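Local coordinates for protein YiiM (Escherichia coli, PDB 1O65) that is of unknown function but may bind molybdenum and act as an oxidoreductase on nitrogenous compounds, at residues A[190-204]-A[213-226]. Sequence-based numbering, arbitrary orientation.
Sequences AWHMPFDDDQYHRLL and WTRTMQKRRLSGKI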
loop_
_atom_site.group_PDB
_atom_site.type_symbol
_atom_site.label_atom_id
_atom_site.label_comp_id
_atom_site.label_asym_id
_atom_site.label_seq_id
_atom_site.Cartn_x
_atom_site.Cartn_y
_atom_site.Cartn_z
ATOM N N ALA A 190 -13.133 4.512 -0.067
ATOM C CA ALA A 190 -12.668 5.532 0.858
ATOM C C ALA A 190 -12.704 6.932 0.257
ATOM O O ALA A 190 -13.077 7.837 0.985
ATOM C CB ALA A 190 -11.216 5.300 1.299
ATOM N N TRP A 191 -12.297 7.067 -1.016
ATOM C CA TRP A 191 -12.116 8.413 -1.541
ATOM C C TRP A 191 -12.861 8.804 -2.794
ATOM O O TRP A 191 -12.785 9.976 -3.186
ATOM C CB TRP A 191 -10.602 8.582 -1.833
ATOM C CG TRP A 191 -9.658 8.268 -0.735
ATOM C CD1 TRP A 191 -9.693 8.777 0.538
ATOM C CD2 TRP A 191 -8.528 7.386 -0.768
ATOM N NE1 TRP A 191 -8.652 8.277 1.261
ATOM C CE2 TRP A 191 -7.917 7.428 0.496
ATOM C CE3 TRP A 191 -7.946 6.596 -1.767
ATOM C CZ2 TRP A 191 -6.771 6.683 0.831
ATOM C CZ3 TRP A 191 -6.815 5.868 -1.433
ATOM C CH2 TRP A 191 -6.243 5.893 -0.152
ATOM N N HIS A 192 -13.511 7.898 -3.526
ATOM C CA HIS A 192 -14.170 8.304 -4.760
ATOM C C HIS A 192 -15.682 8.307 -4.689
ATOM O O HIS A 192 -16.323 9.142 -5.331
ATOM C CB HIS A 192 -13.745 7.372 -5.927
ATOM C CG HIS A 192 -12.278 7.352 -6.217
ATOM N ND1 HIS A 192 -11.687 6.352 -6.939
ATOM C CD2 HIS A 192 -11.263 8.168 -5.856
ATOM C CE1 HIS A 192 -10.389 6.557 -7.050
ATOM N NE2 HIS A 192 -10.097 7.675 -6.384
ATOM N N MET A 193 -16.305 7.358 -3.991
ATOM C CA MET A 193 -17.753 7.324 -3.964
ATOM C C MET A 193 -18.385 8.147 -2.862
ATOM O O MET A 193 -17.770 8.497 -1.851
ATOM C CB MET A 193 -18.298 5.910 -3.913
ATOM C CG MET A 193 -17.538 4.855 -3.170
ATOM S SD MET A 193 -18.631 3.579 -2.470
ATOM C CE MET A 193 -19.066 4.349 -0.923
ATOM N N PRO A 194 -19.649 8.509 -3.108
ATOM C CA PRO A 194 -20.399 9.247 -2.103
ATOM C C PRO A 194 -20.771 8.306 -0.959
ATOM O O PRO A 194 -20.714 7.092 -1.103
ATOM C CB PRO A 194 -21.633 9.769 -2.817
ATOM C CG PRO A 194 -21.618 9.174 -4.171
ATOM C CD PRO A 194 -20.207 8.721 -4.467
ATOM N N PHE A 195 -21.116 8.867 0.193
ATOM C CA PHE A 195 -21.513 8.110 1.358
ATOM C C PHE A 195 -22.403 6.919 1.013
ATOM O O PHE A 195 -23.416 7.007 0.319
ATOM C CB PHE A 195 -22.238 9.048 2.364
ATOM C CG PHE A 195 -22.389 8.345 3.702
ATOM C CD1 PHE A 195 -23.430 7.456 3.916
ATOM C CD2 PHE A 195 -21.435 8.519 4.700
ATOM C CE1 PHE A 195 -23.518 6.780 5.109
ATOM C CE2 PHE A 195 -21.523 7.841 5.899
ATOM C CZ PHE A 195 -22.595 6.987 6.112
ATOM N N ASP A 196 -21.976 5.713 1.399
ATOM C CA ASP A 196 -22.775 4.508 1.159
ATOM C C ASP A 196 -22.580 3.607 2.370
ATOM O O ASP A 196 -21.474 3.060 2.501
ATOM C CB ASP A 196 -22.321 3.742 -0.094
ATOM C CG ASP A 196 -23.274 2.617 -0.448
ATOM O OD1 ASP A 196 -24.494 2.879 -0.587
ATOM O OD2 ASP A 196 -22.879 1.455 -0.593
ATOM N N ASP A 197 -23.535 3.465 3.249
ATOM C CA ASP A 197 -23.334 2.593 4.402
ATOM C C ASP A 197 -22.992 1.159 4.010
ATOM O O ASP A 197 -22.207 0.502 4.690
ATOM C CB ASP A 197 -24.602 2.581 5.291
ATOM C CG ASP A 197 -24.328 1.867 6.592
ATOM O OD1 ASP A 197 -23.567 2.414 7.421
ATOM O OD2 ASP A 197 -24.839 0.747 6.819
ATOM N N ASP A 198 -23.692 0.623 2.996
ATOM C CA ASP A 198 -23.507 -0.743 2.564
ATOM C C ASP A 198 -22.066 -1.009 2.117
ATOM O O ASP A 198 -21.484 -2.046 2.405
ATOM C CB ASP A 198 -24.467 -1.128 1.443
ATOM C CG ASP A 198 -25.896 -1.332 1.871
ATOM O OD1 ASP A 198 -26.172 -1.563 3.067
ATOM O OD2 ASP A 198 -26.779 -1.294 0.977
ATOM N N GLN A 199 -21.518 -0.071 1.376
ATOM C CA GLN A 199 -20.140 -0.137 0.905
ATOM C C GLN A 199 -19.201 -0.088 2.106
ATOM O O GLN A 199 -18.223 -0.852 2.135
ATOM C CB GLN A 199 -19.897 0.979 -0.089
ATOM C CG GLN A 199 -19.051 0.671 -1.289
ATOM C CD GLN A 199 -19.548 -0.484 -2.125
ATOM O OE1 GLN A 199 -18.781 -1.355 -2.523
ATOM N NE2 GLN A 199 -20.849 -0.526 -2.367
ATOM N N TYR A 200 -19.513 0.734 3.120
ATOM C CA TYR A 200 -18.685 0.771 4.318
ATOM C C TYR A 200 -18.799 -0.555 5.067
ATOM O O TYR A 200 -17.799 -1.099 5.550
ATOM C CB TYR A 200 -18.990 1.948 5.255
ATOM C CG TYR A 200 -18.922 3.279 4.525
ATOM C CD1 TYR A 200 -17.922 3.500 3.572
ATOM C CD2 TYR A 200 -19.818 4.290 4.755
ATOM C CE1 TYR A 200 -17.844 4.665 2.856
ATOM C CE2 TYR A 200 -19.739 5.483 4.056
ATOM C CZ TYR A 200 -18.757 5.668 3.118
ATOM O OH TYR A 200 -18.670 6.836 2.418
ATOM N N HIS A 201 -20.001 -1.153 5.083
ATOM C CA HIS A 201 -20.114 -2.443 5.782
ATOM C C HIS A 201 -19.261 -3.490 5.054
ATOM O O HIS A 201 -18.588 -4.328 5.639
ATOM C CB HIS A 201 -21.563 -2.886 5.894
ATOM C CG HIS A 201 -21.772 -4.230 6.514
ATOM N ND1 HIS A 201 -21.895 -5.374 5.734
ATOM C CD2 HIS A 201 -21.883 -4.643 7.781
ATOM C CE1 HIS A 201 -22.087 -6.432 6.525
ATOM N NE2 HIS A 201 -22.071 -6.003 7.767
ATOM N N ARG A 202 -19.279 -3.400 3.739
ATOM C CA ARG A 202 -18.512 -4.330 2.914
ATOM C C ARG A 202 -17.015 -4.185 3.145
ATOM O O ARG A 202 -16.332 -5.189 3.358
ATOM C CB ARG A 202 -18.956 -4.153 1.469
ATOM C CG ARG A 202 -17.929 -4.425 0.403
ATOM C CD ARG A 202 -18.687 -4.573 -0.948
ATOM N NE ARG A 202 -17.996 -5.584 -1.724
ATOM C CZ ARG A 202 -17.055 -5.335 -2.605
ATOM N NH1 ARG A 202 -16.744 -4.045 -2.792
ATOM N NH2 ARG A 202 -16.506 -6.361 -3.273
ATOM N N LEU A 203 -16.470 -2.971 3.203
ATOM C CA LEU A 203 -15.048 -2.774 3.423
ATOM C C LEU A 203 -14.643 -3.243 4.809
ATOM O O LEU A 203 -13.602 -3.900 4.986
ATOM C CB LEU A 203 -14.569 -1.348 3.168
ATOM C CG LEU A 203 -13.071 -1.075 3.420
ATOM C CD1 LEU A 203 -12.170 -2.013 2.633
ATOM C CD2 LEU A 203 -12.731 0.368 3.029
ATOM N N LEU A 204 -15.468 -3.022 5.808
ATOM C CA LEU A 204 -15.190 -3.434 7.183
ATOM C C LEU A 204 -15.183 -4.954 7.315
ATOM O O LEU A 204 -14.642 -5.440 8.310
ATOM C CB LEU A 204 -16.176 -2.849 8.180
ATOM C CG LEU A 204 -16.090 -1.365 8.536
ATOM C CD1 LEU A 204 -17.408 -0.894 9.135
ATOM C CD2 LEU A 204 -14.949 -1.076 9.534
ATOM N N TRP A 213 -8.028 1.885 9.278
ATOM C CA TRP A 213 -9.086 1.918 8.251
ATOM C C TRP A 213 -10.401 1.440 8.849
ATOM O O TRP A 213 -11.458 1.952 8.479
ATOM C CB TRP A 213 -8.661 1.154 6.997
ATOM C CG TRP A 213 -7.903 2.027 6.041
ATOM C CD1 TRP A 213 -6.762 2.723 6.316
ATOM C CD2 TRP A 213 -8.256 2.338 4.686
ATOM N NE1 TRP A 213 -6.379 3.428 5.204
ATOM C CE2 TRP A 213 -7.270 3.220 4.196
ATOM C CE3 TRP A 213 -9.308 1.968 3.853
ATOM C CZ2 TRP A 213 -7.285 3.727 2.898
ATOM C CZ3 TRP A 213 -9.328 2.464 2.554
ATOM C CH2 TRP A 213 -8.329 3.334 2.085
ATOM N N THR A 214 -10.370 0.484 9.778
ATOM C CA THR A 214 -11.579 0.023 10.457
ATOM C C THR A 214 -12.248 1.179 11.200
ATOM O O THR A 214 -13.453 1.422 11.134
ATOM C CB THR A 214 -11.221 -1.091 11.467
ATOM O OG1 THR A 214 -10.723 -2.226 10.716
ATOM C CG2 THR A 214 -12.434 -1.490 12.282
ATOM N N ARG A 215 -11.413 1.935 11.917
ATOM C CA ARG A 215 -11.834 3.110 12.653
ATOM C C ARG A 215 -12.474 4.146 11.744
ATOM O O ARG A 215 -13.617 4.559 11.968
ATOM C CB ARG A 215 -10.605 3.712 13.370
ATOM C CG ARG A 215 -10.927 4.971 14.143
ATOM C CD ARG A 215 -9.697 5.615 14.731
ATOM N NE ARG A 215 -9.983 6.547 15.769
ATOM C CZ ARG A 215 -10.687 7.642 15.860
ATOM N NH1 ARG A 215 -11.352 8.132 14.815
ATOM N NH2 ARG A 215 -10.730 8.278 17.042
ATOM N N THR A 216 -11.801 4.538 10.663
ATOM C CA THR A 216 -12.369 5.535 9.750
ATOM C C THR A 216 -13.726 5.083 9.218
ATOM O O THR A 216 -14.710 5.827 9.201
ATOM C CB THR A 216 -11.441 5.752 8.548
ATOM O OG1 THR A 216 -10.181 6.207 9.044
ATOM C CG2 THR A 216 -12.010 6.750 7.549
ATOM N N MET A 217 -13.739 3.833 8.732
ATOM C CA MET A 217 -14.996 3.338 8.156
ATOM C C MET A 217 -16.047 3.231 9.227
ATOM O O MET A 217 -17.166 3.686 8.989
ATOM C CB MET A 217 -14.812 2.065 7.340
ATOM C CG MET A 217 -13.843 2.298 6.189
ATOM S SD MET A 217 -14.476 3.532 5.029
ATOM C CE MET A 217 -12.956 4.163 4.338
ATOM N N GLN A 218 -15.682 2.734 10.419
ATOM C CA GLN A 218 -16.725 2.682 11.466
ATOM C C GLN A 218 -17.190 4.091 11.832
ATOM O O GLN A 218 -18.383 4.312 12.062
ATOM C CB GLN A 218 -16.235 1.936 12.697
ATOM C CG GLN A 218 -17.305 1.764 13.774
ATOM C CD GLN A 218 -18.466 0.901 13.344
ATOM O OE1 GLN A 218 -18.396 -0.324 13.159
ATOM N NE2 GLN A 218 -19.622 1.544 13.181
ATOM N N LYS A 219 -16.263 5.073 11.898
ATOM C CA LYS A 219 -16.697 6.437 12.194
ATOM C C LYS A 219 -17.673 6.943 11.129
ATOM O O LYS A 219 -18.595 7.689 11.489
ATOM C CB LYS A 219 -15.611 7.472 12.374
ATOM C CG LYS A 219 -14.698 7.272 13.571
ATOM C CD LYS A 219 -15.491 7.133 14.842
ATOM C CE LYS A 219 -14.600 7.224 16.090
ATOM N NZ LYS A 219 -15.481 7.137 17.298
ATOM N N ARG A 220 -17.498 6.544 9.870
ATOM C CA ARG A 220 -18.451 7.038 8.868
ATOM C C ARG A 220 -19.847 6.456 9.085
ATOM O O ARG A 220 -20.821 7.200 8.933
ATOM C CB ARG A 220 -17.977 6.724 7.448
ATOM C CG ARG A 220 -16.732 7.559 7.070
ATOM C CD ARG A 220 -16.341 7.129 5.646
ATOM N NE ARG A 220 -15.047 7.650 5.258
ATOM C CZ ARG A 220 -14.591 7.597 4.010
ATOM N NH1 ARG A 220 -15.359 7.043 3.067
ATOM N NH2 ARG A 220 -13.409 8.104 3.726
ATOM N N ARG A 221 -19.945 5.175 9.452
ATOM C CA ARG A 221 -21.267 4.575 9.617
ATOM C C ARG A 221 -22.055 5.277 10.725
ATOM O O ARG A 221 -23.235 5.538 10.517
ATOM C CB ARG A 221 -21.250 3.066 9.874
ATOM C CG ARG A 221 -20.419 2.269 8.870
ATOM C CD ARG A 221 -20.685 0.787 8.957
ATOM N NE ARG A 221 -22.059 0.422 8.568
ATOM C CZ ARG A 221 -22.607 -0.717 8.970
ATOM N NH1 ARG A 221 -21.885 -1.550 9.750
ATOM N NH2 ARG A 221 -23.845 -1.030 8.611
ATOM N N LEU A 222 -21.382 5.602 11.828
ATOM C CA LEU A 222 -22.043 6.210 12.969
ATOM C C LEU A 222 -22.325 7.690 12.807
ATOM O O LEU A 222 -23.351 8.184 13.274
ATOM C CB LEU A 222 -21.221 5.955 14.245
ATOM C CG LEU A 222 -21.190 4.471 14.686
ATOM C CD1 LEU A 222 -20.120 4.255 15.739
ATOM C CD2 LEU A 222 -22.551 4.070 15.249
ATOM N N SER A 223 -21.451 8.404 12.094
ATOM C CA SER A 223 -21.657 9.834 11.921
ATOM C C SER A 223 -22.547 10.122 10.730
ATOM O O SER A 223 -23.191 11.167 10.665
ATOM C CB SER A 223 -20.300 10.559 11.758
ATOM O OG SER A 223 -19.852 10.405 10.424
ATOM N N GLY A 224 -22.574 9.212 9.759
ATOM C CA GLY A 224 -23.383 9.441 8.551
ATOM C C GLY A 224 -22.637 10.422 7.654
ATOM O O GLY A 224 -23.212 11.029 6.756
ATOM N N LYS A 225 -21.316 10.567 7.851
ATOM C CA LYS A 225 -20.560 11.489 7.033
ATOM C C LYS A 225 -19.171 10.984 6.670
ATOM O O LYS A 225 -18.599 10.120 7.302
ATOM C CB LYS A 225 -20.403 12.872 7.713
ATOM C CG LYS A 225 -21.694 13.671 7.705
ATOM C CD LYS A 225 -21.619 15.041 8.284
ATOM C CE LYS A 225 -21.199 15.073 9.753
ATOM N NZ LYS A 225 -22.123 15.988 10.511
ATOM N N ILE A 226 -18.624 11.595 5.625
ATOM C CA ILE A 226 -17.276 11.296 5.176
ATOM C C ILE A 226 -16.325 12.278 5.828
ATOM O O ILE A 226 -16.518 13.488 5.632
ATOM C CB ILE A 226 -17.213 11.417 3.632
ATOM C CG1 ILE A 226 -18.222 10.415 3.044
ATOM C CG2 ILE A 226 -15.803 11.168 3.120
ATOM C CD1 ILE A 226 -18.355 10.424 1.546
HETATM O O HOH W 1 -24.207 4.826 8.046
HETATM O O HOH W 2 -12.500 -4.771 10.192
#
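Arg221 grips Asp197 side-on in a salt bridge: NE lies 2.7 Å from OD1, which it meets from above the carboxylate plane, and NH2 reaches OD2 on its syn side. A bend at chi3 (65°) turns the guanidinium back to the carboxylate, with His201 CB over one of its faces. Water 1 donates to both Asp197 OD1 and Arg221 O, tying the start of helix 197-204 to the last turn of helix 211-223. With an alanine in place of Arg221, the Asp197 carboxylate is likely to be left without its countercharge and a gap to open beside Tyr200 and Leu204. Deeper in, the extended chain of Arg220 runs over one face of the Tyr200 ring, CD 4.1 Å from the centroid in a CH-pi contact. Its NH2 then donates in the carbonyl plane to a lone pair of Ala190 O (2.8 Å), NH1 adding a weak bond, while Met217 CE and Ile226 CG2 cover opposite guanidinium faces; the same NH2 forms a salt bridge with Glu227. Among the apolar groups, Met217 is a knob between Ala190, Tyr200, Leu203 and Leu204, its SD set obliquely to the tyrosine ring, 4.6 Å from the centroid, in a Met-aromatic contact. Leu204 inserts CD2 against Thr214 and Met217. Trp213 turns its edge to the face of Trp191, planes at 78°, and Ala190 CB touches Trp213 CH2 at 3.6 Å. At the other end the Phe195 ring has Gly224 O over one face and Arg220 O at its edge, CE2 to that oxygen 3.2 Å. The two helices, their axes nearly antiparallel at 153° and 9.5 Å apart at closest approach, belong to the C-terminal three-helix domain; helix 183-191 packs against Tyr200 and Leu203, and Trp213 reaches strand 121-128.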